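16S rRNA (guanine(1405)-N(7))-methyltransferase (Klebsiella pneumoniae, PDB 6PI9) probably methylates N7 of guanine 1405 in 16S rRNA, using S-adenosyl-L-methionine as methyl donor, and so confers resistance to various aminoglycosides. Local coordinates at residues A8-D11 with A12-S15; R20-C23 with P24-R28; I236-D239 with T240-V243. One frame throughout, in Å; residues are numbered along the deposited sequence.

Contact 1: A8-D11 with A12-S15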
ATOM      1  N   ALA A   8      21.688  -7.616  17.024  1.00 45.88           N
ATOM      2  CA  ALA A   8      21.086  -8.854  16.541  1.00 45.85           C
ATOM      3  C   ALA A   8      19.769  -8.574  15.836  1.00 45.28           C
ATOM      4  O   ALA A   8      19.468  -9.168  14.789  1.00 45.38           O
ATOM      5  CB  ALA A   8      20.863  -9.816  17.704  1.00 48.18           C
ATOM      6  N   ALA A   9      18.973  -7.653  16.385  1.00 44.92           N
ATOM      7  CA  ALA A   9      17.729  -7.298  15.711  1.00 42.44           C
ATOM      8  C   ALA A   9      18.011  -6.599  14.375  1.00 42.33           C
ATOM      9  O   ALA A   9      17.381  -6.917  13.358  1.00 41.96           O
ATOM     10  CB  ALA A   9      16.882  -6.403  16.613  1.00 42.77           C
ATOM     11  N   LEU A  10      18.936  -5.641  14.365  1.00 40.06           N
ATOM     12  CA  LEU A  10      19.333  -5.024  13.095  1.00 38.17           C
ATOM     13  C   LEU A  10      19.844  -6.080  12.121  1.00 38.19           C
ATOM     14  O   LEU A  10      19.507  -6.059  10.932  1.00 42.57           O
ATOM     15  CB  LEU A  10      20.398  -3.958  13.353  1.00 39.99           C
ATOM     16  CG  LEU A  10      20.955  -3.239  12.124  1.00 36.84           C
ATOM     17  CD1 LEU A  10      19.794  -2.731  11.281  1.00 37.30           C
ATOM     18  CD2 LEU A  10      21.856  -2.110  12.534  1.00 40.74           C
ATOM     19  N   ASP A  11      20.660  -7.018  12.606  1.00 39.67           N
ATOM     20  CA  ASP A  11      21.163  -8.086  11.731  1.00 41.50           C
ATOM     21  C   ASP A  11      20.027  -8.902  11.118  1.00 46.21           C
ATOM     22  O   ASP A  11      20.103  -9.309   9.951  1.00 42.66           O
ATOM     23  CB  ASP A  11      22.106  -9.005  12.509  1.00 42.23           C
ATOM     24  CG  ASP A  11      23.414  -8.355  12.832  1.00 44.02           C
ATOM     25  OD1 ASP A  11      23.745  -7.330  12.173  1.00 45.44           O
ATOM     26  OD2 ASP A  11      24.139  -8.873  13.713  1.00 45.24           O
ATOM     27  N   ALA A  12      18.962  -9.167  11.889  1.00 46.53           N
ATOM     28  CA  ALA A  12      17.820  -9.881  11.331  1.00 48.78           C
ATOM     29  C   ALA A  12      17.137  -9.078  10.245  1.00 48.89           C
ATOM     30  O   ALA A  12      16.568  -9.664   9.317  1.00 49.20           O
ATOM     31  CB  ALA A  12      16.773 -10.214  12.415  1.00 51.08           C
ATOM     32  N   LEU A  13      17.191  -7.801  10.344  1.00 44.45           N
ATOM     33  CA  LEU A  13      16.626  -7.017   9.339  1.00 48.26           C
ATOM     34  C   LEU A  13      17.540  -7.032   8.120  1.00 48.28           C
ATOM     35  O   LEU A  13      17.129  -7.299   7.055  1.00 46.07           O
ATOM     36  CB  LEU A  13      16.527  -5.649   9.910  1.00 51.26           C
ATOM     37  CG  LEU A  13      15.347  -4.766   9.745  1.00 57.47           C
ATOM     38  CD1 LEU A  13      14.022  -5.428   9.786  1.00 52.23           C
ATOM     39  CD2 LEU A  13      15.434  -3.631  10.688  1.00 59.26           C
ATOM     40  N   LEU A  14      18.812  -6.811   8.324  1.00 41.29           N
ATOM     41  CA  LEU A  14      19.740  -6.701   7.196  1.00 41.92           C
ATOM     42  C   LEU A  14      19.884  -8.016   6.427  1.00 47.71           C
ATOM     43  O   LEU A  14      20.253  -7.989   5.238  1.00 47.01           O
ATOM     44  CB  LEU A  14      21.120  -6.256   7.680  1.00 39.95           C
ATOM     45  CG  LEU A  14      21.186  -4.793   8.144  1.00 39.45           C
ATOM     46  CD1 LEU A  14      22.482  -4.499   8.917  1.00 36.51           C
ATOM     47  CD2 LEU A  14      21.037  -3.855   6.862  1.00 41.49           C
ATOM     48  N   SER A  15      19.646  -9.172   7.078  1.00 40.09           N
ATOM     49  CA  SER A  15      19.766 -10.461   6.395  1.00 38.83           C
ATOM     50  C   SER A  15      18.428 -10.959   5.841  1.00 44.73           C
ATOM     51  O   SER A  15      18.375 -12.074   5.321  1.00 45.39           O
ATOM     52  CB  SER A  15      20.388 -11.521   7.328  1.00 42.47           C
ATOM     53  OG  SER A  15      19.565 -11.698   8.472  1.00 50.09           O
TER
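Leu10 and Leu14 meet one turn apart on helix 4-14, the first helix of the chain, in a local i to i+4 contact that runs on into the C-terminal end of the helix at Ser15. CG of Leu10 lies 3.8 Å from CD1 of Leu14, and the two branched side chains meet at a slant. Leu14 reaches back because its CG stands anti to its own carbonyl carbon (chi1 -71°), which leans the branch over the preceding turn. Under this apolar pair Leu14 N donates to Leu10 O at 2.8 Å, while Ala12 N to Ala8 O at 2.9 Å and Leu13 N to Ala9 O at 3.1 Å continue the same i to i+4 ladder.

At the last turn the ladder gains a side-chain bond. Ser15, the first residue to leave helical backbone angles, brings both its amide and its hydroxyl to Asp11 O: Ser15 N and Ser15 OG each lie 2.9 Å from that oxygen, arriving from opposite faces of its carbonyl plane. The carboxylate of Asp11 takes part in neither, and its OD1 accepts from Gln7 NE2. Ala9, Leu10 and Leu13 also touch Phe31 of helix 24-34. A carbonyl at the end of the helix is thus gripped by two donors of one residue, so the serine side chain supplements the main-chain bonding just where the ladder stops.

Contact 2: R20-C23 with P24-R28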
ATOM      1  N   ARG A  20      16.620  -7.722   0.783  1.00 47.06           N
ATOM      2  CA  ARG A  20      17.959  -7.943   0.242  1.00 51.90           C
ATOM      3  C   ARG A  20      18.349  -6.899  -0.795  1.00 48.32           C
ATOM      4  O   ARG A  20      19.542  -6.726  -1.050  1.00 50.78           O
ATOM      5  CB  ARG A  20      18.065  -9.344  -0.381  1.00 58.35           C
ATOM      6  CG  ARG A  20      17.151  -9.516  -1.581  1.00 62.29           C
ATOM      7  CD  ARG A  20      17.075 -10.933  -2.063  1.00 66.97           C
ATOM      8  NE  ARG A  20      18.139 -11.203  -3.006  1.00 75.89           N
ATOM      9  CZ  ARG A  20      18.196 -12.284  -3.777  1.00 86.37           C
ATOM     10  NH1 ARG A  20      17.222 -13.201  -3.707  1.00 90.98           N
ATOM     11  NH2 ARG A  20      19.222 -12.448  -4.620  1.00 88.00           N
ATOM     12  N   ASP A  21      17.375  -6.209  -1.396  1.00 49.01           N
ATOM     13  CA  ASP A  21      17.611  -5.237  -2.453  1.00 53.80           C
ATOM     14  C   ASP A  21      17.348  -3.788  -2.007  1.00 49.74           C
ATOM     15  O   ASP A  21      17.417  -2.878  -2.837  1.00 51.19           O
ATOM     16  CB  ASP A  21      16.749  -5.602  -3.683  1.00 62.56           C
ATOM     17  CG  ASP A  21      17.299  -6.848  -4.445  1.00 72.54           C
ATOM     18  OD1 ASP A  21      18.535  -6.977  -4.584  1.00 73.42           O
ATOM     19  OD2 ASP A  21      16.498  -7.702  -4.910  1.00 77.91           O
ATOM     20  N   VAL A  22      17.084  -3.549  -0.723  1.00 43.14           N
ATOM     21  CA  VAL A  22      17.028  -2.187  -0.190  1.00 43.33           C
ATOM     22  C   VAL A  22      18.424  -1.717   0.204  1.00 44.28           C
ATOM     23  O   VAL A  22      19.226  -2.492   0.737  1.00 35.61           O
ATOM     24  CB  VAL A  22      16.078  -2.119   1.017  1.00 43.74           C
ATOM     25  CG1 VAL A  22      16.050  -0.683   1.567  1.00 43.30           C
ATOM     26  CG2 VAL A  22      14.653  -2.577   0.605  1.00 48.79           C
ATOM     27  N   CYS A  23      18.728  -0.449  -0.082  1.00 38.73           N
ATOM     28  CA  CYS A  23      19.971   0.176   0.345  0.50 40.41           C
ATOM     29  C   CYS A  23      20.244  -0.110   1.821  1.00 37.96           C
ATOM     30  O   CYS A  23      19.432   0.258   2.673  1.00 36.02           O
ATOM     31  CB  CYS A  23      19.883   1.680   0.127  0.50 41.97           C
ATOM     32  SG  CYS A  23      20.253   2.115  -1.538  0.50 39.92           S
ATOM     33  N   PRO A  24      21.373  -0.771   2.169  1.00 34.72           N
ATOM     34  CA  PRO A  24      21.596  -1.098   3.601  1.00 33.49           C
ATOM     35  C   PRO A  24      21.622   0.114   4.513  1.00 37.43           C
ATOM     36  O   PRO A  24      21.161   0.033   5.666  1.00 35.12           O
ATOM     37  CB  PRO A  24      22.973  -1.796   3.624  1.00 36.83           C
ATOM     38  CG  PRO A  24      23.196  -2.328   2.220  1.00 41.32           C
ATOM     39  CD  PRO A  24      22.371  -1.373   1.276  1.00 32.25           C
ATOM     40  N   GLU A  25      22.225   1.226   4.060  1.00 36.60           N
ATOM     41  CA  GLU A  25      22.229   2.432   4.883  1.00 40.86           C
ATOM     42  C   GLU A  25      20.817   2.908   5.193  1.00 36.94           C
ATOM     43  O   GLU A  25      20.579   3.454   6.273  1.00 36.20           O
ATOM     44  CB  GLU A  25      23.038   3.567   4.214  1.00 48.69           C
ATOM     45  CG  GLU A  25      23.460   4.669   5.214  1.00 66.07           C
ATOM     46  CD  GLU A  25      24.029   4.128   6.578  1.00 85.05           C
ATOM     47  OE1 GLU A  25      25.020   3.314   6.579  1.00 88.60           O
ATOM     48  OE2 GLU A  25      23.437   4.513   7.660  1.00 92.46           O
ATOM     49  N   THR A  26      19.864   2.703   4.281  1.00 33.47           N
ATOM     50  CA  THR A  26      18.475   3.062   4.563  1.00 34.72           C
ATOM     51  C   THR A  26      17.850   2.155   5.617  1.00 36.76           C
ATOM     52  O   THR A  26      17.173   2.632   6.554  1.00 35.26           O
ATOM     53  CB  THR A  26      17.691   3.010   3.251  1.00 36.45           C
ATOM     54  OG1 THR A  26      18.292   3.998   2.390  1.00 35.05           O
ATOM     55  CG2 THR A  26      16.208   3.304   3.468  1.00 31.86           C
ATOM     56  N   VAL A  27      18.079   0.849   5.492  1.00 33.76           N
ATOM     57  CA  VAL A  27      17.596  -0.086   6.513  1.00 32.57           C
ATOM     58  C   VAL A  27      18.116   0.349   7.877  1.00 37.14           C
ATOM     59  O   VAL A  27      17.372   0.453   8.848  1.00 35.38           O
ATOM     60  CB  VAL A  27      18.078  -1.526   6.194  1.00 34.40           C
ATOM     61  CG1 VAL A  27      17.617  -2.506   7.332  1.00 35.38           C
ATOM     62  CG2 VAL A  27      17.524  -1.979   4.830  1.00 35.80           C
ATOM     63  N   ARG A  28      19.425   0.563   7.976  1.00 33.87           N
ATOM     64  CA  ARG A  28      20.029   0.953   9.246  1.00 37.40           C
ATOM     65  C   ARG A  28      19.454   2.285   9.772  1.00 39.11           C
ATOM     66  O   ARG A  28      19.138   2.414  10.966  1.00 39.37           O
ATOM     67  CB  ARG A  28      21.547   1.015   9.022  1.00 43.21           C
ATOM     68  CG  ARG A  28      22.362   1.094  10.236  1.00 50.39           C
ATOM     69  CD  ARG A  28      23.897   1.019   9.848  1.00 55.53           C
ATOM     70  NE  ARG A  28      24.354  -0.298   9.384  1.00 57.61           N
ATOM     71  CZ  ARG A  28      24.663  -0.577   8.115  1.00 63.62           C
ATOM     72  NH1 ARG A  28      24.558   0.369   7.158  1.00 58.17           N
ATOM     73  NH2 ARG A  28      25.100  -1.798   7.800  1.00 66.61           N
TER
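Cys23 O accepts from Val27 N at 3.2 Å and, weakly, from Thr26 N at 3.0 Å. Cys23 holds the N-cap position of helix 24-34, and Pro24, which has no amide hydrogen to give, opens the first turn. Beside this backbone start, CG1 of Val22 packs on CG2 of Val27 at 3.8 Å, the two side chains set askew to one another; CG2 of Val27 also lies 3.6 Å from Cys23 O.

In the next shell Thr26 is held by its hydroxyl: OG1, anti to the carbonyl carbon (chi1 -62°) and so turned away from the axis of the C=O groups that follow, is hydrogen-bonded to OD2 of Asp167, a residue that binds S-adenosyl-L-homocysteine. Two charged pairs lie nearby. Farther along the helix, the guanidinium of Arg28 meets the carboxylate of Glu25 at its edge, NH1 to OE1 3.0 Å, in a salt bridge whose hydrogen bond is weak. In the preceding loop, Asp21 OD1 forms a salt bridge with Arg148, and the Cys23 backbone is hydrogen-bonded to that of Ile142. This is a proline-initiated helix N-terminus, placed as second shell to the S-adenosyl-L-homocysteine pocket of a Rossmann-like methyltransferase.

Contact 3: I236-D239 with T240-V243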
ATOM      1  N   ILE A 236       2.656  23.768   0.960  1.00 36.70           N
ATOM      2  CA  ILE A 236       4.099  23.597   1.215  1.00 38.09           C
ATOM      3  C   ILE A 236       4.937  24.042   0.028  1.00 41.51           C
ATOM      4  O   ILE A 236       6.166  24.162   0.155  1.00 42.50           O
ATOM      5  CB  ILE A 236       4.468  22.159   1.594  1.00 37.59           C
ATOM      6  CG1 ILE A 236       4.218  21.192   0.434  1.00 38.27           C
ATOM      7  CG2 ILE A 236       3.682  21.708   2.867  1.00 39.42           C
ATOM      8  CD1 ILE A 236       5.457  20.731  -0.335  1.00 40.20           C
ATOM      9  N   LEU A 237       4.332  24.281  -1.125  1.00 37.51           N
ATOM     10  CA  LEU A 237       5.157  24.597  -2.289  1.00 39.35           C
ATOM     11  C   LEU A 237       6.025  25.834  -2.010  1.00 40.98           C
ATOM     12  O   LEU A 237       5.485  26.898  -1.705  1.00 42.05           O
ATOM     13  CB  LEU A 237       4.280  24.858  -3.517  1.00 39.81           C
ATOM     14  CG  LEU A 237       5.058  25.162  -4.805  1.00 41.31           C
ATOM     15  CD1 LEU A 237       5.787  23.897  -5.236  1.00 43.74           C
ATOM     16  CD2 LEU A 237       4.093  25.623  -5.888  1.00 44.02           C
ATOM     17  N   PRO A 238       7.350  25.753  -2.152  1.00 37.68           N
ATOM     18  CA  PRO A 238       8.196  26.954  -1.965  1.00 39.74           C
ATOM     19  C   PRO A 238       7.792  28.117  -2.864  1.00 47.23           C
ATOM     20  O   PRO A 238       7.381  27.930  -4.009  1.00 47.55           O
ATOM     21  CB  PRO A 238       9.598  26.454  -2.320  1.00 40.38           C
ATOM     22  CG  PRO A 238       9.556  24.970  -2.086  1.00 40.37           C
ATOM     23  CD  PRO A 238       8.142  24.558  -2.464  1.00 39.48           C
ATOM     24  N   ASP A 239       7.958  29.344  -2.348  1.00 51.02           N
ATOM     25  CA  ASP A 239       7.526  30.519  -3.104  1.00 59.47           C
ATOM     26  C   ASP A 239       8.330  30.728  -4.381  1.00 59.84           C
ATOM     27  O   ASP A 239       7.883  31.472  -5.269  1.00 61.47           O
ATOM     28  CB  ASP A 239       7.628  31.807  -2.268  1.00 69.76           C
ATOM     29  CG  ASP A 239       6.733  31.795  -1.038  1.00 77.29           C
ATOM     30  OD1 ASP A 239       5.715  31.055  -1.015  1.00 81.96           O
ATOM     31  OD2 ASP A 239       7.040  32.566  -0.102  1.00 80.71           O
ATOM     32  N   THR A 240       9.521  30.130  -4.473  1.00 56.58           N
ATOM     33  CA  THR A 240      10.322  30.228  -5.684  1.00 57.94           C
ATOM     34  C   THR A 240       9.760  29.390  -6.825  1.00 53.20           C
ATOM     35  O   THR A 240      10.280  29.480  -7.935  1.00 53.26           O
ATOM     36  CB  THR A 240      11.760  29.796  -5.403  1.00 58.79           C
ATOM     37  OG1 THR A 240      11.752  28.514  -4.761  1.00 53.28           O
ATOM     38  CG2 THR A 240      12.458  30.801  -4.518  1.00 63.74           C
ATOM     39  N   LEU A 241       8.722  28.579  -6.579  1.00 46.36           N
ATOM     40  CA  LEU A 241       8.147  27.693  -7.577  1.00 47.44           C
ATOM     41  C   LEU A 241       6.715  28.119  -7.864  1.00 51.76           C
ATOM     42  O   LEU A 241       6.052  28.726  -7.019  1.00 52.45           O
ATOM     43  CB  LEU A 241       8.167  26.248  -7.087  1.00 47.37           C
ATOM     44  CG  LEU A 241       9.585  25.733  -6.780  1.00 47.42           C
ATOM     45  CD1 LEU A 241       9.540  24.258  -6.348  1.00 43.64           C
ATOM     46  CD2 LEU A 241      10.385  25.888  -8.024  1.00 48.75           C
ATOM     47  N   SER A 242       6.253  27.820  -9.074  1.00 49.67           N
ATOM     48  CA  SER A 242       4.883  28.145  -9.452  1.00 51.52           C
ATOM     49  C   SER A 242       4.287  26.987 -10.217  1.00 49.12           C
ATOM     50  O   SER A 242       4.955  26.401 -11.072  1.00 49.06           O
ATOM     51  CB  SER A 242       4.808  29.410 -10.325  1.00 61.26           C
ATOM     52  OG  SER A 242       4.585  30.566  -9.543  1.00 68.19           O
ATOM     53  N   VAL A 243       3.031  26.661  -9.898  1.00 47.46           N
ATOM     54  CA  VAL A 243       2.279  25.674 -10.659  1.00 43.05           C
ATOM     55  C   VAL A 243       1.931  26.260 -12.021  1.00 44.98           C
ATOM     56  O   VAL A 243       1.292  27.316 -12.135  1.00 50.87           O
ATOM     57  CB  VAL A 243       1.022  25.230  -9.894  1.00 45.63           C
ATOM     58  CG1 VAL A 243       0.145  24.341 -10.774  1.00 42.88           C
ATOM     59  CG2 VAL A 243       1.455  24.511  -8.594  1.00 41.29           C
TER
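Apolar packing carries most of this turn between helix 225-236 and strand 241-248. Leu237, the first residue beyond the helix, lays its two methyls on different partners: CD1 is 3.8 Å from CB of Leu241, and CD2 is 3.9 Å from CG2 of Val243. Its CG stands anti to the backbone N (chi1 -178°), which carries the branch out over the start of the strand. There it crosses Leu241 at about a right angle. Pro238 and Leu241 instead run alongside one another in the same direction, with Pro238 CD 4.1 Å from Leu241 CD1.

Between the two segments the polar link is one backbone bond. Leu241 N donates to Pro238 O at 3.0 Å, closing a type I beta turn with Asp239 and Thr240 at its corners. The N-H points well at the oxygen (160°), but the donor sits above the carbonyl plane, 47° out of it.

Around this turn, Leu241 and Pro238 also touch Leu201 of helix 196-203, and backbone bonds of Thr240 with Thr260 and of Ser242 with Glu258 tie the segment to the C-terminal end of the chain. One hydrogen bond thus closes the turn, while the apolar side chains of Pro238 and Leu241 bring the start of strand 241-248 against Leu201 of helix 196-203.

Overall arrangement
Contacts 1 and 2 follow each other in the chain and pack together, with centres 11 Å apart: Leu14 CD2 lies 3.7 Å from Val27 CG1, and Leu10 CD2 lies 4.0 Å from Arg28 CG, joining helix 4-14 to helix 24-34. Contact 2 is the nearer to Asp167, whose side chain is about 3 Å from that of Thr26 but about 12 Å from that of Leu14; the Thr26 side chain is about 6 Å from bound S-adenosyl-L-homocysteine. Contact 3 stands apart, at strand 241-248, one of the two outer strands of the sheet within this chain. Its centre is 32 Å from that of contact 2 and 41 Å from that of contact 1, across the chain's centre from the latter.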